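Local coordinates for methyltransferase (Thermus thermophilus, PDB 3TMA), which methylates the N2 atom of guanosine at position 6 in tRNA(Phe), using S-adenosyl-L-methionine as the methyl donor, at residues Arg80-Leu85 against Glu162-Val167; Asp89-Leu94 against Pro127-Arg132; Arg197-Arg202 against Arg275-Pro280; Pro271-Ile276 against Ala305-Gly310. One frame throughout, in Å; residues are numbered along the deposited sequence.

Interaction 1 of 4, residues Arg80-Leu85 against Glu162-Val167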
loop_
_atom_site.group_PDB
_atom_site.type_symbol
_atom_site.label_atom_id
_atom_site.label_comp_id
_atom_site.label_asym_id
_atom_site.label_seq_id
_atom_site.Cartn_x
_atom_site.Cartn_y
_atom_site.Cartn_z
ATOM N N ARG A 80 -16.905 -10.059 -11.459
ATOM C CA ARG A 80 -18.268 -10.545 -11.590
ATOM C C ARG A 80 -18.386 -12.005 -11.962
ATOM O O ARG A 80 -19.452 -12.587 -11.836
ATOM C CB ARG A 80 -19.120 -9.679 -12.547
ATOM C CG ARG A 80 -19.417 -8.238 -12.005
ATOM C CD ARG A 80 -20.556 -7.543 -12.853
ATOM N NE ARG A 80 -20.908 -6.231 -12.304
ATOM C CZ ARG A 80 -20.426 -5.076 -12.752
ATOM N NH1 ARG A 80 -19.625 -5.042 -13.818
ATOM N NH2 ARG A 80 -20.800 -3.935 -12.158
ATOM N N ALA A 81 -17.312 -12.625 -12.408
ATOM C CA ALA A 81 -17.365 -14.080 -12.655
ATOM C C ALA A 81 -16.041 -14.679 -12.262
ATOM O O ALA A 81 -14.973 -14.071 -12.470
ATOM C CB ALA A 81 -17.597 -14.385 -14.115
ATOM N N ARG A 82 -16.107 -15.899 -11.763
ATOM C CA ARG A 82 -14.903 -16.705 -11.614
ATOM C C ARG A 82 -15.241 -18.069 -12.163
ATOM O O ARG A 82 -16.290 -18.626 -11.847
ATOM C CB ARG A 82 -14.573 -16.762 -10.124
ATOM C CG ARG A 82 -13.582 -17.759 -9.652
ATOM C CD ARG A 82 -13.482 -17.527 -8.101
ATOM N NE ARG A 82 -12.385 -18.237 -7.443
ATOM C CZ ARG A 82 -11.888 -17.917 -6.246
ATOM N NH1 ARG A 82 -10.871 -18.613 -5.778
ATOM N NH2 ARG A 82 -12.385 -16.892 -5.533
ATOM N N LEU A 83 -14.405 -18.581 -13.047
ATOM C CA LEU A 83 -14.678 -19.895 -13.613
ATOM C C LEU A 83 -13.457 -20.742 -13.892
ATOM O O LEU A 83 -12.318 -20.257 -14.023
ATOM C CB LEU A 83 -15.564 -19.824 -14.866
ATOM C CG LEU A 83 -15.200 -19.132 -16.188
ATOM C CD1 LEU A 83 -15.065 -17.629 -16.057
ATOM C CD2 LEU A 83 -14.015 -19.736 -16.883
ATOM N N LEU A 84 -13.724 -22.032 -13.958
ATOM C CA LEU A 84 -12.723 -23.025 -14.243
ATOM C C LEU A 84 -12.539 -23.001 -15.739
ATOM O O LEU A 84 -13.509 -23.105 -16.478
ATOM C CB LEU A 84 -13.242 -24.399 -13.802
ATOM C CG LEU A 84 -12.149 -25.384 -13.402
ATOM C CD1 LEU A 84 -11.367 -24.856 -12.176
ATOM C CD2 LEU A 84 -12.798 -26.740 -13.118
ATOM N N LEU A 85 -11.323 -22.752 -16.188
ATOM C CA LEU A 85 -11.085 -22.597 -17.606
ATOM C C LEU A 85 -10.885 -23.959 -18.225
ATOM O O LEU A 85 -10.103 -24.772 -17.720
ATOM C CB LEU A 85 -9.861 -21.712 -17.857
ATOM C CG LEU A 85 -9.906 -20.794 -19.084
ATOM C CD1 LEU A 85 -11.313 -20.256 -19.394
ATOM C CD2 LEU A 85 -8.902 -19.661 -18.920
ATOM N N GLU A 162 -8.159 -21.327 -13.040
ATOM C CA GLU A 162 -9.339 -20.444 -12.939
ATOM C C GLU A 162 -9.176 -19.086 -13.615
ATOM O O GLU A 162 -8.070 -18.554 -13.688
ATOM C CB GLU A 162 -9.783 -20.242 -11.489
ATOM C CG GLU A 162 -8.679 -20.207 -10.496
ATOM C CD GLU A 162 -9.170 -20.031 -9.067
ATOM O OE1 GLU A 162 -8.302 -19.911 -8.190
ATOM O OE2 GLU A 162 -10.405 -20.015 -8.829
ATOM N N ALA A 163 -10.286 -18.481 -13.997
ATOM C CA ALA A 163 -10.245 -17.149 -14.555
ATOM C C ALA A 163 -11.277 -16.253 -13.850
ATOM O O ALA A 163 -12.354 -16.719 -13.452
ATOM C CB ALA A 163 -10.486 -17.204 -16.061
ATOM N N PHE A 164 -10.934 -14.986 -13.742
ATOM C CA PHE A 164 -11.716 -13.955 -13.053
ATOM C C PHE A 164 -11.947 -12.862 -14.074
ATOM O O PHE A 164 -11.011 -12.469 -14.760
ATOM C CB PHE A 164 -10.891 -13.355 -11.899
ATOM C CG PHE A 164 -10.515 -14.347 -10.794
ATOM C CD1 PHE A 164 -9.521 -15.295 -10.991
ATOM C CD2 PHE A 164 -11.110 -14.261 -9.538
ATOM C CE1 PHE A 164 -9.177 -16.195 -9.975
ATOM C CE2 PHE A 164 -10.735 -15.120 -8.496
ATOM C CZ PHE A 164 -9.779 -16.089 -8.724
ATOM N N LEU A 165 -13.180 -12.366 -14.183
ATOM C CA LEU A 165 -13.516 -11.301 -15.140
ATOM C C LEU A 165 -14.312 -10.242 -14.427
ATOM O O LEU A 165 -15.251 -10.572 -13.662
ATOM C CB LEU A 165 -14.394 -11.848 -16.293
ATOM C CG LEU A 165 -13.713 -12.865 -17.224
ATOM C CD1 LEU A 165 -13.910 -14.295 -16.726
ATOM C CD2 LEU A 165 -14.277 -12.723 -18.621
ATOM N N GLY A 166 -13.991 -8.977 -14.702
ATOM C CA GLY A 166 -14.717 -7.856 -14.073
ATOM C C GLY A 166 -14.145 -6.514 -14.468
ATOM O O GLY A 166 -13.606 -6.363 -15.555
ATOM N N VAL A 167 -14.285 -5.529 -13.577
ATOM C CA VAL A 167 -14.003 -4.144 -13.918
ATOM C C VAL A 167 -13.172 -3.532 -12.777
ATOM O O VAL A 167 -13.410 -3.803 -11.589
ATOM C CB VAL A 167 -15.358 -3.352 -14.194
ATOM C CG1 VAL A 167 -16.296 -3.456 -12.999
ATOM C CG2 VAL A 167 -15.095 -1.906 -14.520
#
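With CG trans to the backbone N (chi1 166°) and the rest of the chain extended, Arg-82 lies alongside Phe-164, the two side chains pointing the same way from neighbouring strands. Arg-82 CG sits over one face of the phenyl ring, toward its rim, in a CH-pi contact 4.3 Å from the Phe-164 centroid. Further out, Phe-164 CZ lies over a face of the guanidinium, 3.6 Å from Arg-82 NE. That nitrogen also donates to Glu-162 OE2 at 3.0 Å, forming a salt bridge. The carboxylate oxygen approaches near the guanidinium plane, but it receives the proton on its syn side, 33° out of its own plane; the second bond, from Arg-82 NH1, is weak. Glu-48 takes the NH2 corner and Trp-21 adds a cation-pi contact, so the Arg-82 guanidinium has two acidic partners and two aromatic ones.

Beneath this layer lies the antiparallel ladder that joins strands 76-84 and 162-168 inside the mixed sheet of the THUMP domain. Leu-83 and Ala-163 form a hydrogen-bonded pair, with Ala-163 N donating to Leu-83 O at 2.7 Å. At the next hydrogen-bonded pair the ladder takes up a classic beta bulge: Arg-80 and Ala-81 both face Leu-165, whose carbonyl O takes a bond from Ala-81 N at 3.2 Å and a weak, bent one from Arg-80 N. On the other face, the one bearing Leu-83, Ala-163 and Leu-165, the contact is apolar. There Leu-83 CD1 meets Leu-165 CD1 at 3.6 Å, and helix 90-99 covers these residues.

Interaction 2 of 4, residues Asp89-Leu94 against Pro127-Arg132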
loop_
_atom_site.group_PDB
_atom_site.type_symbol
_atom_site.label_atom_id
_atom_site.label_comp_id
_atom_site.label_asym_id
_atom_site.label_seq_id
_atom_site.Cartn_x
_atom_site.Cartn_y
_atom_site.Cartn_z
ATOM N N ASP A 89 -10.654 -24.936 -26.007
ATOM C CA ASP A 89 -11.024 -23.584 -26.425
ATOM C C ASP A 89 -11.091 -22.565 -25.281
ATOM O O ASP A 89 -12.146 -21.989 -25.011
ATOM C CB ASP A 89 -12.342 -23.625 -27.206
ATOM C CG ASP A 89 -12.730 -22.263 -27.786
ATOM O OD1 ASP A 89 -11.837 -21.396 -27.999
ATOM O OD2 ASP A 89 -13.944 -22.058 -28.017
ATOM N N PRO A 90 -9.961 -22.343 -24.594
ATOM C CA PRO A 90 -10.017 -21.428 -23.467
ATOM C C PRO A 90 -10.365 -19.997 -23.885
ATOM O O PRO A 90 -11.096 -19.311 -23.152
ATOM C CB PRO A 90 -8.603 -21.511 -22.844
ATOM C CG PRO A 90 -7.746 -22.239 -23.879
ATOM C CD PRO A 90 -8.708 -23.120 -24.632
ATOM N N LEU A 91 -9.905 -19.552 -25.053
ATOM C CA LEU A 91 -10.248 -18.177 -25.483
ATOM C C LEU A 91 -11.748 -18.021 -25.756
ATOM O O LEU A 91 -12.335 -17.004 -25.399
ATOM C CB LEU A 91 -9.419 -17.682 -26.676
ATOM C CG LEU A 91 -7.889 -17.666 -26.475
ATOM C CD1 LEU A 91 -7.113 -17.352 -27.773
ATOM C CD2 LEU A 91 -7.494 -16.698 -25.355
ATOM N N GLY A 92 -12.345 -19.020 -26.400
ATOM C CA GLY A 92 -13.793 -19.042 -26.633
ATOM C C GLY A 92 -14.570 -19.007 -25.317
ATOM O O GLY A 92 -15.538 -18.257 -25.185
ATOM N N ALA A 93 -14.106 -19.756 -24.324
ATOM C CA ALA A 93 -14.806 -19.797 -23.046
ATOM C C ALA A 93 -14.747 -18.441 -22.342
ATOM O O ALA A 93 -15.750 -17.994 -21.792
ATOM C CB ALA A 93 -14.257 -20.893 -22.169
ATOM N N LEU A 94 -13.598 -17.751 -22.411
ATOM C CA LEU A 94 -13.480 -16.410 -21.825
ATOM C C LEU A 94 -14.406 -15.417 -22.509
ATOM O O LEU A 94 -14.992 -14.549 -21.850
ATOM C CB LEU A 94 -12.035 -15.873 -21.854
ATOM C CG LEU A 94 -11.018 -16.609 -20.964
ATOM C CD1 LEU A 94 -9.591 -16.287 -21.376
ATOM C CD2 LEU A 94 -11.216 -16.296 -19.475
ATOM N N PRO A 127 -2.019 -10.574 -24.394
ATOM C CA PRO A 127 -2.564 -9.808 -25.526
ATOM C C PRO A 127 -3.651 -10.558 -26.325
ATOM O O PRO A 127 -4.615 -9.917 -26.753
ATOM C CB PRO A 127 -1.335 -9.532 -26.392
ATOM C CG PRO A 127 -0.232 -9.467 -25.417
ATOM C CD PRO A 127 -0.549 -10.592 -24.422
ATOM N N GLU A 128 -3.549 -11.875 -26.500
ATOM C CA GLU A 128 -4.654 -12.627 -27.184
ATOM C C GLU A 128 -6.007 -12.524 -26.449
ATOM O O GLU A 128 -7.095 -12.457 -27.084
ATOM C CB GLU A 128 -4.317 -14.105 -27.344
ATOM C CG GLU A 128 -3.388 -14.429 -28.497
ATOM C CD GLU A 128 -3.029 -15.919 -28.543
ATOM O OE1 GLU A 128 -2.228 -16.367 -27.693
ATOM O OE2 GLU A 128 -3.563 -16.649 -29.408
ATOM N N VAL A 129 -5.945 -12.609 -25.119
ATOM C CA VAL A 129 -7.125 -12.500 -24.279
ATOM C C VAL A 129 -7.705 -11.097 -24.436
ATOM O O VAL A 129 -8.918 -10.933 -24.582
ATOM C CB VAL A 129 -6.784 -12.756 -22.789
ATOM C CG1 VAL A 129 -7.995 -12.433 -21.888
ATOM C CG2 VAL A 129 -6.371 -14.237 -22.551
ATOM N N GLU A 130 -6.849 -10.077 -24.362
ATOM C CA GLU A 130 -7.314 -8.702 -24.549
ATOM C C GLU A 130 -7.991 -8.499 -25.894
ATOM O O GLU A 130 -9.034 -7.821 -26.000
ATOM C CB GLU A 130 -6.177 -7.693 -24.347
ATOM C CG GLU A 130 -5.614 -7.777 -22.888
ATOM C CD GLU A 130 -4.341 -6.911 -22.668
ATOM O OE1 GLU A 130 -3.873 -6.303 -23.647
ATOM O OE2 GLU A 130 -3.803 -6.858 -21.521
ATOM N N ARG A 131 -7.428 -9.055 -26.939
ATOM C CA ARG A 131 -8.046 -8.851 -28.245
ATOM C C ARG A 131 -9.390 -9.553 -28.337
ATOM O O ARG A 131 -10.379 -8.949 -28.750
ATOM C CB ARG A 131 -7.141 -9.285 -29.391
ATOM C CG ARG A 131 -7.871 -9.340 -30.735
ATOM C CD ARG A 131 -6.867 -9.352 -31.853
ATOM N NE ARG A 131 -6.223 -10.645 -32.011
ATOM C CZ ARG A 131 -6.665 -11.590 -32.836
ATOM N NH1 ARG A 131 -5.971 -12.722 -32.983
ATOM N NH2 ARG A 131 -7.769 -11.378 -33.564
ATOM N N ARG A 132 -9.433 -10.833 -27.955
ATOM C CA ARG A 132 -10.671 -11.613 -28.095
ATOM C C ARG A 132 -11.830 -11.036 -27.213
ATOM O O ARG A 132 -12.935 -10.775 -27.694
ATOM C CB ARG A 132 -10.416 -13.081 -27.738
ATOM C CG ARG A 132 -11.715 -13.948 -27.717
ATOM C CD ARG A 132 -12.098 -14.423 -29.143
ATOM N NE ARG A 132 -11.029 -15.252 -29.691
ATOM C CZ ARG A 132 -11.114 -16.572 -29.822
ATOM N NH1 ARG A 132 -12.239 -17.205 -29.486
ATOM N NH2 ARG A 132 -10.071 -17.257 -30.262
#
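Leu-91 carries this contact: its CD2 meets Val-129 of helix 126-141, while CB and CD1 meet Arg-132 and CD1 also nears Glu-128. The tight part lies on the side toward the sheet: Leu-91 CD2 reaches Val-129 CG2 at 3.9 Å, and the same valine methyl takes Leu-94 CD1 at 4.0 Å from a side chain crossing it at about a right angle. Phe-124 packs on Leu-91 and Val-129, while Val-156 of the sheet beneath supports Val-129 and Leu-94. Here two helices of the THUMP domain lie against one face of its sheet; the axes of their segments 90-94 and 127-132 approach to 10.0 Å and cross at -43°.

The outer side is looser and polar. Glu-128 OE2 comes no nearer than 4.0 Å to Leu-91 CD1, its other oxygen being bonded to Thr-125 N. Arg-132, bent at chi2 (83°) and chi3 (61°), folds back to lay one guanidinium face over Leu-91, with Arg-132 NH2 3.7 Å from Leu-91 CB. NH1 thereby comes to the first turn of helix 90-99, where the N-cap Asp-89 accepts from Gly-92 N at OD1 and pairs with Arg-96 through OD2. A phosphate ion, probably from the crystallisation liquor, lies about 4 Å from the Arg-132 side chain. Asp-89 and, through a weak long pair, Glu-95 would probably balance the Arg-132 charge near the helix N-terminus, though Asp-89 OD1 is beyond a salt bridge at 4.5 Å from Arg-132 NH1.

Interaction 3 of 4, residues Arg197-Arg202 against Arg275-Pro280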
loop_
_atom_site.group_PDB
_atom_site.type_symbol
_atom_site.label_atom_id
_atom_site.label_comp_id
_atom_site.label_asym_id
_atom_site.label_seq_id
_atom_site.Cartn_x
_atom_site.Cartn_y
_atom_site.Cartn_z
ATOM N N ARG A 197 0.283 0.612 11.707
ATOM C CA ARG A 197 -0.402 -0.568 12.222
ATOM C C ARG A 197 0.540 -1.606 12.841
ATOM O O ARG A 197 0.225 -2.203 13.892
ATOM C CB ARG A 197 -1.222 -1.222 11.084
ATOM C CG ARG A 197 -2.417 -0.346 10.681
ATOM C CD ARG A 197 -3.160 -0.840 9.427
ATOM N NE ARG A 197 -4.407 -0.078 9.233
ATOM C CZ ARG A 197 -5.639 -0.560 9.427
ATOM N NH1 ARG A 197 -5.833 -1.837 9.765
ATOM N NH2 ARG A 197 -6.684 0.238 9.287
ATOM N N LEU A 198 1.688 -1.852 12.195
ATOM C CA LEU A 198 2.640 -2.815 12.768
ATOM C C LEU A 198 3.209 -2.329 14.108
ATOM O O LEU A 198 3.552 -3.128 14.950
ATOM C CB LEU A 198 3.780 -3.110 11.801
ATOM C CG LEU A 198 3.329 -3.867 10.560
ATOM C CD1 LEU A 198 4.414 -3.759 9.467
ATOM C CD2 LEU A 198 3.061 -5.343 10.965
ATOM N N ALA A 199 3.316 -1.019 14.278
ATOM C CA ALA A 199 3.773 -0.418 15.551
ATOM C C ALA A 199 2.647 -0.297 16.587
ATOM O O ALA A 199 2.881 0.111 17.733
ATOM C CB ALA A 199 4.387 0.959 15.308
ATOM N N ASP A 200 1.441 -0.670 16.181
ATOM C CA ASP A 200 0.261 -0.607 17.037
ATOM C C ASP A 200 0.101 0.823 17.578
ATOM O O ASP A 200 -0.030 1.019 18.772
ATOM C CB ASP A 200 0.404 -1.611 18.194
ATOM C CG ASP A 200 -0.889 -1.772 19.006
ATOM O OD1 ASP A 200 -0.800 -1.922 20.251
ATOM O OD2 ASP A 200 -1.986 -1.709 18.408
ATOM N N ALA A 201 0.195 1.823 16.706
ATOM C CA ALA A 201 -0.089 3.211 17.096
ATOM C C ALA A 201 -1.620 3.438 17.183
ATOM O O ALA A 201 -2.338 3.020 16.290
ATOM C CB ALA A 201 0.477 4.158 16.084
ATOM N N ARG A 202 -2.082 4.135 18.220
ATOM C CA ARG A 202 -3.510 4.375 18.446
ATOM C C ARG A 202 -3.725 5.843 18.786
ATOM O O ARG A 202 -2.820 6.487 19.313
ATOM C CB ARG A 202 -4.005 3.511 19.603
ATOM C CG ARG A 202 -4.094 2.033 19.206
ATOM C CD ARG A 202 -4.779 1.249 20.293
ATOM N NE ARG A 202 -3.995 1.238 21.524
ATOM C CZ ARG A 202 -2.985 0.403 21.750
ATOM N NH1 ARG A 202 -2.624 -0.461 20.808
ATOM N NH2 ARG A 202 -2.332 0.429 22.906
ATOM N N ARG A 275 5.701 6.010 19.881
ATOM C CA ARG A 275 5.889 5.235 18.658
ATOM C C ARG A 275 6.803 6.008 17.729
ATOM O O ARG A 275 6.670 7.235 17.586
ATOM C CB ARG A 275 4.528 5.005 17.931
ATOM C CG ARG A 275 3.459 4.170 18.723
ATOM C CD ARG A 275 4.048 2.770 19.059
ATOM N NE ARG A 275 3.037 1.898 19.683
ATOM C CZ ARG A 275 2.898 1.740 20.993
ATOM N NH1 ARG A 275 3.693 2.393 21.848
ATOM N NH2 ARG A 275 1.975 0.915 21.449
ATOM N N ILE A 276 7.746 5.309 17.103
ATOM C CA ILE A 276 8.661 5.941 16.138
ATOM C C ILE A 276 8.558 5.137 14.840
ATOM O O ILE A 276 8.631 3.903 14.854
ATOM C CB ILE A 276 10.131 5.910 16.663
ATOM C CG1 ILE A 276 10.201 6.703 17.977
ATOM C CG2 ILE A 276 11.122 6.473 15.618
ATOM C CD1 ILE A 276 11.638 6.703 18.621
ATOM N N LEU A 277 8.255 5.822 13.739
ATOM C CA LEU A 277 8.040 5.139 12.459
ATOM C C LEU A 277 9.133 5.617 11.517
ATOM O O LEU A 277 9.166 6.794 11.176
ATOM C CB LEU A 277 6.659 5.538 11.874
ATOM C CG LEU A 277 5.494 5.488 12.882
ATOM C CD1 LEU A 277 4.175 6.010 12.239
ATOM C CD2 LEU A 277 5.295 4.066 13.432
ATOM N N ALA A 278 10.053 4.729 11.156
ATOM C CA ALA A 278 11.367 5.183 10.657
ATOM C C ALA A 278 11.669 4.555 9.287
ATOM O O ALA A 278 11.571 3.334 9.121
ATOM C CB ALA A 278 12.426 4.843 11.637
ATOM N N ASN A 279 12.034 5.406 8.325
ATOM C CA ASN A 279 12.360 4.985 6.979
ATOM C C ASN A 279 13.733 5.615 6.672
ATOM O O ASN A 279 13.811 6.672 6.051
ATOM C CB ASN A 279 11.284 5.535 6.040
ATOM C CG ASN A 279 11.592 5.340 4.593
ATOM O OD1 ASN A 279 12.140 4.318 4.190
ATOM N ND2 ASN A 279 11.220 6.335 3.778
ATOM N N PRO A 280 14.818 4.992 7.149
ATOM C CA PRO A 280 16.169 5.606 6.996
ATOM C C PRO A 280 16.603 5.685 5.525
ATOM O O PRO A 280 16.139 4.885 4.731
ATOM C CB PRO A 280 17.097 4.625 7.730
ATOM C CG PRO A 280 16.212 3.837 8.640
ATOM C CD PRO A 280 14.805 3.838 8.056
#
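Arg-275 NE lies 2.6 Å from Ala-199 O, in a hydrogen bond that is weak because it is bent. The same N-H also leans toward Asp-200 O at 3.3 Å, and Arg-275 NH2 reaches that second carbonyl at the same distance; both bonds are again weak. The two oxygens lie along the guanidinium edge, near its plane, so the edge is shared between two carbonyls through three weak bonds. Apolar contacts flank this cluster: Ala-201 CB rests on Arg-275 CG at 4.0 Å, and Ala-199 CB meets Leu-277 CD2 at 3.7 Å.

What presents the carbonyls is the end of helix 189-198. Asp-200 adopts a positive phi (55°) and closes a Schellman motif, turning the chain as the helix stops. The arginine is placed from the other side by a bend at chi2 (-59°), after which its chain runs straight to NE. Farther out, strand 275-278 is fixed between 207-209 and 312-317, with backbone bonds from Arg-275 and Leu-277 to Leu-208 and from Ile-276 to Ala-314. This is the parallel core of the Rossmann-fold methyltransferase domain. The strand leads into Asn-279 and Pro-280, the start of an Asn-Pro-Pro sequence that fits motif IV of amino-methylating enzymes; Asn-279 probably binds S-adenosyl-L-methionine, as in relatives.

A cation set against the carbonyl end of a helix is probably favourable, and Asp-200, with OD1 4.1 Å from Arg-275 NH2, would add to that attraction; Arg-202 lies near both groups, however, so the net effect is probably modest.

Interaction 4 of 4, residues Pro271-Ile276 against Ala305-Gly310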
loop_
_atom_site.group_PDB
_atom_site.type_symbol
_atom_site.label_atom_id
_atom_site.label_comp_id
_atom_site.label_asym_id
_atom_site.label_seq_id
_atom_site.Cartn_x
_atom_site.Cartn_y
_atom_site.Cartn_z
ATOM N N PRO A 271 11.039 15.383 22.156
ATOM C CA PRO A 271 10.777 14.857 23.490
ATOM C C PRO A 271 10.456 13.362 23.434
ATOM O O PRO A 271 10.427 12.754 22.332
ATOM C CB PRO A 271 9.545 15.656 23.931
ATOM C CG PRO A 271 8.772 15.827 22.672
ATOM C CD PRO A 271 9.828 16.010 21.566
ATOM N N GLU A 272 10.180 12.767 24.591
ATOM C CA GLU A 272 9.765 11.356 24.606
ATOM C C GLU A 272 8.490 11.178 23.737
ATOM O O GLU A 272 7.632 12.075 23.705
ATOM C CB GLU A 272 9.437 10.925 26.023
ATOM C CG GLU A 272 8.893 9.486 26.109
ATOM C CD GLU A 272 8.588 9.082 27.545
ATOM O OE1 GLU A 272 7.469 9.396 28.048
ATOM O OE2 GLU A 272 9.486 8.480 28.170
ATOM N N VAL A 273 8.364 10.025 23.088
ATOM C CA VAL A 273 7.174 9.686 22.311
ATOM C C VAL A 273 6.793 8.217 22.578
ATOM O O VAL A 273 7.509 7.516 23.308
ATOM C CB VAL A 273 7.398 9.885 20.754
ATOM C CG1 VAL A 273 7.663 11.336 20.401
ATOM C CG2 VAL A 273 8.490 8.968 20.241
ATOM N N ASP A 274 5.679 7.747 22.003
ATOM C CA ASP A 274 5.253 6.358 22.248
ATOM C C ASP A 274 5.670 5.447 21.097
ATOM O O ASP A 274 5.801 4.249 21.297
ATOM C CB ASP A 274 3.738 6.279 22.411
ATOM C CG ASP A 274 3.253 7.018 23.655
ATOM O OD1 ASP A 274 3.597 6.552 24.758
ATOM O OD2 ASP A 274 2.575 8.067 23.527
ATOM N N ARG A 275 5.701 6.010 19.881
ATOM C CA ARG A 275 5.889 5.235 18.658
ATOM C C ARG A 275 6.803 6.008 17.729
ATOM O O ARG A 275 6.670 7.235 17.586
ATOM C CB ARG A 275 4.528 5.005 17.931
ATOM C CG ARG A 275 3.459 4.170 18.723
ATOM C CD ARG A 275 4.048 2.770 19.059
ATOM N NE ARG A 275 3.037 1.898 19.683
ATOM C CZ ARG A 275 2.898 1.740 20.993
ATOM N NH1 ARG A 275 3.693 2.393 21.848
ATOM N NH2 ARG A 275 1.975 0.915 21.449
ATOM N N ILE A 276 7.746 5.309 17.103
ATOM C CA ILE A 276 8.661 5.941 16.138
ATOM C C ILE A 276 8.558 5.137 14.840
ATOM O O ILE A 276 8.631 3.903 14.854
ATOM C CB ILE A 276 10.131 5.910 16.663
ATOM C CG1 ILE A 276 10.201 6.703 17.977
ATOM C CG2 ILE A 276 11.122 6.473 15.618
ATOM C CD1 ILE A 276 11.638 6.703 18.621
ATOM N N ALA A 305 16.291 6.218 23.669
ATOM C CA ALA A 305 16.293 7.222 24.715
ATOM C C ALA A 305 15.023 8.080 24.707
ATOM O O ALA A 305 14.794 8.822 25.651
ATOM C CB ALA A 305 17.522 8.108 24.604
ATOM N N LEU A 306 14.270 8.042 23.600
ATOM C CA LEU A 306 13.042 8.802 23.451
ATOM C C LEU A 306 11.789 7.946 23.551
ATOM O O LEU A 306 10.703 8.379 23.155
ATOM C CB LEU A 306 13.046 9.576 22.109
ATOM C CG LEU A 306 14.168 10.673 22.061
ATOM C CD1 LEU A 306 13.976 11.546 20.835
ATOM C CD2 LEU A 306 14.203 11.534 23.278
ATOM N N LEU A 307 11.917 6.747 24.100
ATOM C CA LEU A 307 10.745 5.898 24.378
ATOM C C LEU A 307 10.610 5.592 25.876
ATOM O O LEU A 307 11.621 5.406 26.553
ATOM C CB LEU A 307 10.864 4.576 23.613
ATOM C CG LEU A 307 10.790 4.683 22.078
ATOM C CD1 LEU A 307 11.205 3.302 21.451
ATOM C CD2 LEU A 307 9.428 5.109 21.617
ATOM N N PRO A 308 9.365 5.399 26.364
ATOM C CA PRO A 308 9.206 4.771 27.696
ATOM C C PRO A 308 9.373 3.262 27.564
ATOM O O PRO A 308 9.383 2.750 26.435
ATOM C CB PRO A 308 7.749 5.102 28.075
ATOM C CG PRO A 308 6.997 5.178 26.696
ATOM C CD PRO A 308 8.089 5.490 25.619
ATOM N N PRO A 309 9.483 2.538 28.697
ATOM C CA PRO A 309 9.362 1.074 28.586
ATOM C C PRO A 309 8.036 0.719 27.891
ATOM O O PRO A 309 7.023 1.360 28.151
ATOM C CB PRO A 309 9.340 0.592 30.053
ATOM C CG PRO A 309 9.753 1.798 30.885
ATOM C CD PRO A 309 9.428 3.013 30.098
ATOM N N GLY A 310 8.049 -0.230 26.961
ATOM C CA GLY A 310 6.844 -0.501 26.143
ATOM C C GLY A 310 6.685 0.331 24.873
ATOM O O GLY A 310 5.928 -0.041 23.976
#
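Val-273 N donates to Leu-306 O across the mouth of a beta-alpha-beta crossover of the Rossmann fold: residues 271-276 run into strand 275-278, whereas the turn formed by residues 305-310 lies between helix 290-305 and the adjacent parallel strand 312-317. At 2.9 Å and 170° this is the one hydrogen bond between the segments, and Glu-272 CA adds a CA-H...O contact to the same carbonyl at 3.4 Å.

Apolar packing centres on Leu-307, whose CD2 tucks in beneath the incoming chain. It lies 4.0 Å from Ile-276 CG1, 4.2 Å from Val-273 CG2 and closer still to the carbonyl O of Val-273. Leu-306, buried beside Pro-271 O, packs on Leu-266, while Tyr-232 touches Pro-271 and Val-273.

The charged groups mostly look elsewhere. Glu-272, with CG trans to its N (chi1 176°) and an extended chain, passes obliquely over Pro-308, putting OE2 3.8 Å from Pro-308 CB; its OE1 forms a salt bridge with Arg-206, which also binds Asp-274 OD1. Arg-275 NH1 turns back on its own segment and donates to Asp-274 O at 2.9 Å, the donor standing well above that carbonyl's plane. Gly-310 O approaches this guanidinium obliquely without a bond.

The tightest touch between the segments outside the hydrogen bond is made by the proline ring, with Pro-308 CD 3.1 Å from Val-273 O.

The four contacts fall into two pairs, one in each domain, with centres about 38 Å or more apart between pairs. Interactions 1 and 2 lie in adjoining layers of the THUMP domain: helix 90-99 follows strand 76-84, and Leu-94 CD2 lies 3.6 Å from Ala-163 CB, joining helices to sheet. Interactions 3 and 4 meet on strand 275-278 and share Arg-275 and Ile-276. Interaction 3 is buried, the others only partly so. Their chemistry follows place: a backbone ladder plus a salt bridge in interaction 1, side-chain packing with a polar outer side in interaction 2, a guanidinium on helix-end carbonyls in interaction 3, and one backbone bond with leucine and proline packing in interaction 4.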